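Local coordinates for 3-polyprenyl-4-hydroxybenzoate decarboxylase and related decarboxylases (Pelotomaculum thermopropionicum, PDB 6H6X), which is a UbiD-class, prenylated-FMN-dependent decarboxylase that probably removes carbon dioxide from aromatic acids and can carboxylate 2-furoic acid to 2,5-furandicarboxylic acid, at residues B[78-82]-B[302-306]; B[178-184]-B[245-251]. The protein carries 8 engineered substitutions. One frame throughout, in Å; residues are numbered along the deposited sequence.

Interaction 1: residues B[78-82]-B[302-306]; sequences MLEKL and IAREA
Leu79 and Leu82, one helical turn apart, present their CD2 methyls to the helix formed by Ile302 to Ala306, whose segment axis passes 9.1 Å away at a crossing angle of -82°. The contact is made by van der Waals packing, mostly between apolar groups, though carbonyl oxygens also meet methyls. CD2 of Leu82 sits above the backbone, 3.8 Å from CA of Ala303, and also meets CB of Ala306 and CG2 of Ile302; CG anti to its backbone N (chi1 -174°) brings this methyl over to the Ala303 backbone. CD2 of Leu79 settles against the aliphatic root of Glu305, 3.9 Å from its CB. Met78 comes to Ile302 at about a right angle, its SD 4.1 Å from CD1.

Small size at Ala306 allows a backbone approach: its CB rests 3.7 Å from the carbonyl O of Leu79, and the CA atoms of these two residues are 4.7 Å apart. The carboxylate of Glu305 is buried, and its OE2 accepts a hydrogen bond from Leu324 N on strand 319-324. The two segments thus cross nearly at right angles where helix 75-87 meets helix 294-315, with Phe67 of helix 64-70 against Met78 and Ile302, and strand 319-324 alongside Leu79 and Glu305.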
loop_
_atom_site.group_PDB
_atom_site.type_symbol
_atom_site.label_atom_id
_atom_site.label_comp_id
_atom_site.label_asym_id
_atom_site.label_seq_id
_atom_site.Cartn_x
_atom_site.Cartn_y
_atom_site.Cartn_z
ATOM N N MET B 78 -20.909 7.077 -8.355
ATOM C CA MET B 78 -20.455 6.302 -9.541
ATOM C C MET B 78 -21.104 4.941 -9.645
ATOM O O MET B 78 -21.719 4.610 -10.692
ATOM C CB MET B 78 -18.932 6.189 -9.459
ATOM C CG MET B 78 -18.234 5.269 -10.467
ATOM S SD MET B 78 -16.466 5.619 -10.633
ATOM C CE MET B 78 -16.108 5.746 -8.886
ATOM N N LEU B 79 -21.047 4.151 -8.570
ATOM C CA LEU B 79 -21.519 2.784 -8.673
ATOM C C LEU B 79 -23.009 2.690 -8.914
ATOM O O LEU B 79 -23.486 1.821 -9.687
ATOM C CB LEU B 79 -21.081 1.939 -7.479
ATOM C CG LEU B 79 -19.561 1.869 -7.217
ATOM C CD1 LEU B 79 -19.240 1.038 -5.980
ATOM C CD2 LEU B 79 -18.790 1.345 -8.439
ATOM N N GLU B 80 -23.745 3.583 -8.249
ATOM C CA GLU B 80 -25.206 3.636 -8.381
ATOM C C GLU B 80 -25.551 4.203 -9.748
ATOM O O GLU B 80 -26.424 3.682 -10.419
ATOM C CB GLU B 80 -25.881 4.469 -7.253
ATOM C CG GLU B 80 -25.962 3.745 -5.882
ATOM C CD GLU B 80 -24.801 4.079 -4.912
ATOM O OE1 GLU B 80 -24.969 3.892 -3.690
ATOM O OE2 GLU B 80 -23.711 4.574 -5.337
ATOM N N LYS B 81 -24.842 5.230 -10.211
ATOM C CA LYS B 81 -25.104 5.696 -11.588
ATOM C C LYS B 81 -24.893 4.574 -12.619
ATOM O O LYS B 81 -25.697 4.408 -13.528
ATOM C CB LYS B 81 -24.295 6.942 -11.956
ATOM C CG LYS B 81 -25.065 7.822 -12.943
ATOM C CD LYS B 81 -24.203 8.591 -13.939
ATOM C CE LYS B 81 -24.993 9.678 -14.670
ATOM N NZ LYS B 81 -26.246 9.136 -15.266
ATOM N N LEU B 82 -23.842 3.753 -12.438
ATOM C CA LEU B 82 -23.578 2.658 -13.389
ATOM C C LEU B 82 -24.688 1.613 -13.331
ATOM O O LEU B 82 -25.184 1.198 -14.370
ATOM C CB LEU B 82 -22.179 2.041 -13.209
ATOM C CG LEU B 82 -21.749 0.978 -14.240
ATOM C CD1 LEU B 82 -21.916 1.436 -15.692
ATOM C CD2 LEU B 82 -20.299 0.569 -13.991
ATOM N N ILE B 302 -14.632 -1.359 -12.037
ATOM C CA ILE B 302 -15.768 -0.494 -11.702
ATOM C C ILE B 302 -17.057 -1.150 -12.074
ATOM O O ILE B 302 -17.996 -1.144 -11.274
ATOM C CB ILE B 302 -15.612 0.891 -12.337
ATOM C CG1 ILE B 302 -14.458 1.582 -11.628
ATOM C CG2 ILE B 302 -16.874 1.722 -12.159
ATOM C CD1 ILE B 302 -13.995 2.822 -12.321
ATOM N N ALA B 303 -17.093 -1.789 -13.238
ATOM C CA ALA B 303 -18.269 -2.574 -13.623
ATOM C C ALA B 303 -18.560 -3.717 -12.669
ATOM O O ALA B 303 -19.728 -3.942 -12.287
ATOM C CB ALA B 303 -18.120 -3.110 -15.038
ATOM N N ARG B 304 -17.520 -4.437 -12.268
ATOM C CA ARG B 304 -17.726 -5.555 -11.301
ATOM C C ARG B 304 -18.101 -4.986 -9.920
ATOM O O ARG B 304 -18.890 -5.545 -9.242
ATOM C CB ARG B 304 -16.548 -6.501 -11.251
ATOM C CG ARG B 304 -16.287 -7.264 -12.581
ATOM C CD ARG B 304 -15.108 -8.254 -12.578
ATOM N NE ARG B 304 -13.824 -7.618 -12.572
ATOM C CZ ARG B 304 -13.126 -7.231 -13.667
ATOM N NH1 ARG B 304 -13.621 -7.394 -14.858
ATOM N NH2 ARG B 304 -11.910 -6.645 -13.555
ATOM N N GLU B 305 -17.533 -3.861 -9.517
ATOM C CA GLU B 305 -17.899 -3.242 -8.254
ATOM C C GLU B 305 -19.375 -2.829 -8.207
ATOM O O GLU B 305 -20.022 -2.986 -7.198
ATOM C CB GLU B 305 -17.033 -2.048 -7.946
ATOM C CG GLU B 305 -15.652 -2.371 -7.442
ATOM C CD GLU B 305 -14.758 -1.129 -7.255
ATOM O OE1 GLU B 305 -15.237 0.028 -7.413
ATOM O OE2 GLU B 305 -13.556 -1.293 -6.913
ATOM N N ALA B 306 -19.917 -2.305 -9.295
ATOM C CA ALA B 306 -21.333 -1.914 -9.319
ATOM C C ALA B 306 -22.230 -3.092 -9.051
ATOM O O ALA B 306 -23.170 -2.981 -8.298
ATOM C CB ALA B 306 -21.705 -1.296 -10.642
#

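Interaction 2: residues B[178-184]-B[245-251]; sequences ERAGRPL and KILPGVR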
loop_
_atom_site.group_PDB
_atom_site.type_symbol
_atom_site.label_atom_id
_atom_site.label_comp_id
_atom_site.label_asym_id
_atom_site.label_seq_id
_atom_site.Cartn_x
_atom_site.Cartn_y
_atom_site.Cartn_z
ATOM N N GLU B 178 -21.653 -20.276 -36.696
ATOM C CA GLU B 178 -20.874 -21.375 -37.262
ATOM C C GLU B 178 -21.624 -22.719 -37.339
ATOM O O GLU B 178 -21.307 -23.512 -38.215
ATOM C CB GLU B 178 -19.421 -21.419 -36.753
ATOM C CG GLU B 178 -19.069 -22.108 -35.456
ATOM C CD GLU B 178 -17.557 -22.019 -35.177
ATOM O OE1 GLU B 178 -16.736 -21.732 -36.101
ATOM O OE2 GLU B 178 -17.171 -22.237 -34.015
ATOM N N ARG B 179 -22.671 -22.932 -36.537
ATOM C CA ARG B 179 -23.626 -24.044 -36.802
ATOM C C ARG B 179 -24.382 -23.904 -38.117
ATOM O O ARG B 179 -24.696 -24.902 -38.740
ATOM C CB ARG B 179 -24.650 -24.228 -35.685
ATOM C CG ARG B 179 -24.084 -24.997 -34.520
ATOM C CD ARG B 179 -25.075 -25.106 -33.371
ATOM N NE ARG B 179 -24.387 -24.802 -32.117
ATOM C CZ ARG B 179 -24.510 -23.685 -31.393
ATOM N NH1 ARG B 179 -25.362 -22.708 -31.726
ATOM N NH2 ARG B 179 -23.777 -23.561 -30.290
ATOM N N ALA B 180 -24.668 -22.676 -38.535
ATOM C CA ALA B 180 -25.241 -22.422 -39.867
ATOM C C ALA B 180 -24.197 -22.344 -41.012
ATOM O O ALA B 180 -24.563 -22.059 -42.152
ATOM C CB ALA B 180 -26.079 -21.142 -39.835
ATOM N N GLY B 181 -22.917 -22.569 -40.716
ATOM C CA GLY B 181 -21.835 -22.445 -41.698
ATOM C C GLY B 181 -21.586 -21.054 -42.274
ATOM O O GLY B 181 -20.987 -20.943 -43.341
ATOM N N ARG B 182 -22.007 -20.009 -41.554
ATOM C CA ARG B 182 -21.927 -18.604 -42.007
ATOM C C ARG B 182 -20.890 -17.790 -41.188
ATOM O O ARG B 182 -20.613 -18.110 -40.051
ATOM C CB ARG B 182 -23.304 -17.952 -41.827
ATOM C CG ARG B 182 -24.395 -18.367 -42.804
ATOM C CD ARG B 182 -25.772 -18.243 -42.143
ATOM N NE ARG B 182 -26.790 -17.673 -43.035
ATOM C CZ ARG B 182 -27.600 -18.353 -43.859
ATOM N NH1 ARG B 182 -27.536 -19.682 -43.961
ATOM N NH2 ARG B 182 -28.482 -17.691 -44.605
ATOM N N PRO B 183 -20.295 -16.741 -41.766
ATOM C CA PRO B 183 -19.503 -15.893 -40.877
ATOM C C PRO B 183 -20.396 -15.040 -39.959
ATOM O O PRO B 183 -21.586 -14.900 -40.230
ATOM C CB PRO B 183 -18.685 -15.016 -41.835
ATOM C CG PRO B 183 -19.251 -15.219 -43.201
ATOM C CD PRO B 183 -20.005 -16.508 -43.187
ATOM N N LEU B 184 -19.826 -14.548 -38.861
ATOM C CA LEU B 184 -20.478 -13.545 -38.005
ATOM C C LEU B 184 -19.896 -12.179 -38.316
ATOM O O LEU B 184 -18.705 -11.961 -38.109
ATOM C CB LEU B 184 -20.267 -13.871 -36.529
ATOM C CG LEU B 184 -20.936 -12.884 -35.576
ATOM C CD1 LEU B 184 -22.446 -13.068 -35.571
ATOM C CD2 LEU B 184 -20.362 -13.091 -34.190
ATOM N N LYS B 245 -15.427 -9.933 -40.325
ATOM C CA LYS B 245 -16.224 -11.092 -39.951
ATOM C C LYS B 245 -15.373 -12.170 -39.326
ATOM O O LYS B 245 -14.210 -12.336 -39.684
ATOM C CB LYS B 245 -16.978 -11.601 -41.172
ATOM C CG LYS B 245 -16.097 -11.966 -42.352
ATOM C CD LYS B 245 -16.871 -11.976 -43.675
ATOM C CE LYS B 245 -15.925 -11.916 -44.881
ATOM N NZ LYS B 245 -16.571 -12.220 -46.190
ATOM N N ILE B 246 -15.945 -12.872 -38.363
ATOM C CA ILE B 246 -15.263 -13.984 -37.744
ATOM C C ILE B 246 -15.595 -15.208 -38.625
ATOM O O ILE B 246 -16.760 -15.486 -38.877
ATOM C CB ILE B 246 -15.693 -14.212 -36.285
ATOM C CG1 ILE B 246 -15.675 -12.917 -35.453
ATOM C CG2 ILE B 246 -14.764 -15.235 -35.622
ATOM C CD1 ILE B 246 -16.314 -13.117 -34.095
ATOM N N LEU B 247 -14.574 -15.915 -39.090
ATOM C CA LEU B 247 -14.748 -16.942 -40.118
ATOM C C LEU B 247 -15.241 -18.236 -39.505
ATOM O O LEU B 247 -14.702 -18.684 -38.488
ATOM C CB LEU B 247 -13.434 -17.199 -40.856
ATOM C CG LEU B 247 -12.829 -15.987 -41.581
ATOM C CD1 LEU B 247 -11.495 -16.336 -42.236
ATOM C CD2 LEU B 247 -13.791 -15.413 -42.608
ATOM N N PRO B 248 -16.264 -18.860 -40.125
ATOM C CA PRO B 248 -16.789 -20.113 -39.531
ATOM C C PRO B 248 -15.771 -21.266 -39.625
ATOM O O PRO B 248 -15.112 -21.409 -40.652
ATOM C CB PRO B 248 -18.045 -20.393 -40.360
ATOM C CG PRO B 248 -17.759 -19.778 -41.693
ATOM C CD PRO B 248 -16.788 -18.635 -41.488
ATOM N N GLY B 249 -15.590 -22.020 -38.545
ATOM C CA GLY B 249 -14.699 -23.179 -38.552
ATOM C C GLY B 249 -13.200 -22.910 -38.448
ATOM O O GLY B 249 -12.478 -23.702 -37.831
ATOM N N VAL B 250 -12.713 -21.805 -39.001
ATOM C CA VAL B 250 -11.277 -21.565 -38.999
ATOM C C VAL B 250 -10.764 -21.379 -37.564
ATOM O O VAL B 250 -11.409 -20.732 -36.711
ATOM C CB VAL B 250 -10.889 -20.333 -39.852
ATOM C CG1 VAL B 250 -9.382 -20.095 -39.799
ATOM C CG2 VAL B 250 -11.346 -20.523 -41.283
ATOM N N ARG B 251 -9.604 -21.981 -37.320
ATOM C CA ARG B 251 -8.866 -21.867 -36.056
ATOM C C ARG B 251 -7.409 -21.695 -36.400
ATOM O O ARG B 251 -6.853 -22.504 -37.139
ATOM C CB ARG B 251 -9.044 -23.111 -35.192
ATOM C CG ARG B 251 -10.471 -23.340 -34.723
ATOM C CD ARG B 251 -10.884 -22.250 -33.733
ATOM N NE ARG B 251 -12.208 -22.528 -33.164
ATOM C CZ ARG B 251 -13.369 -22.208 -33.731
ATOM N NH1 ARG B 251 -13.414 -21.576 -34.902
ATOM N NH2 ARG B 251 -14.502 -22.546 -33.125
#
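Glu178, in the last turn of helix 169-179, uses both carboxylate oxygens to hold the turn that follows strand 240-246. OE1 accepts the backbone N-H of Gly249 at 2.7 Å, nearly in line with its own C-O bond. OE2 takes NH2 of Arg251 at 2.8 Å through its syn lone pair, in a salt bridge whose carboxylate and guanidinium planes are only 17° apart. The same guanidinium is held from within its own segment, NH1 donating to Val250 O from above the carbonyl plane, which helps to fix its rotation. A chi1 of 85° places CG of Glu178 between the backbone N and carbonyl carbon, and the extended chain beyond it carries the carboxylate past Pro248. With an alanine in place of Glu178, the Arg251 guanidinium is likely to lose its anionic mate and Gly249 N its acceptor, freeing the turn to shift.

The backbones pair at Leu184 and Ile246, an antiparallel hydrogen-bonded pair: Leu184 N donates to Ile246 O at 3.2 Å, and Ile246 N returns a bond to Leu184 O at 2.9 Å. Leu184 O also receives a CA-H...O contact from Lys245. Between the carboxylate and this pair, the Pro248 ring packs on the backbone of Arg182, its CB 3.4 Å from the carbonyl O. Pro183 lies alongside the aliphatic part of Lys245. Gly181, with positive phi, closes the helix in a Schellman motif and turns the chain toward strand 184-190.

The side chains of Leu184 and Ile246 lie side by side, pointing the same way, against helix 169-179 (Leu184 on Phe173, Ile246 on Phe174), and strand 264-280 flanks strand 240-246 through backbone bonds of Lys245 with Glu274.

Interaction 2 is nested in the chain loop closed by interaction 1, yet the two do not touch: their centres lie 35 Å apart and their nearest atoms about 20 Å. They differ in character, 78-82 with 302-306 being a buried helix crossing between the N-terminal and C-terminal family regions, and 178-184 with 245-251 a surface contact within the Rift-related region that carries the cofactor. Each approaches the prenylated-FMN site from its own part of the fold. The side chain of Ala303 is about 7 Å from the bound cofactor and about 8 Å from the potassium ion, whereas the side chains of Ile246 and Leu184 are about 10 Å from the cofactor and about 12 Å from the manganese ion, respectively.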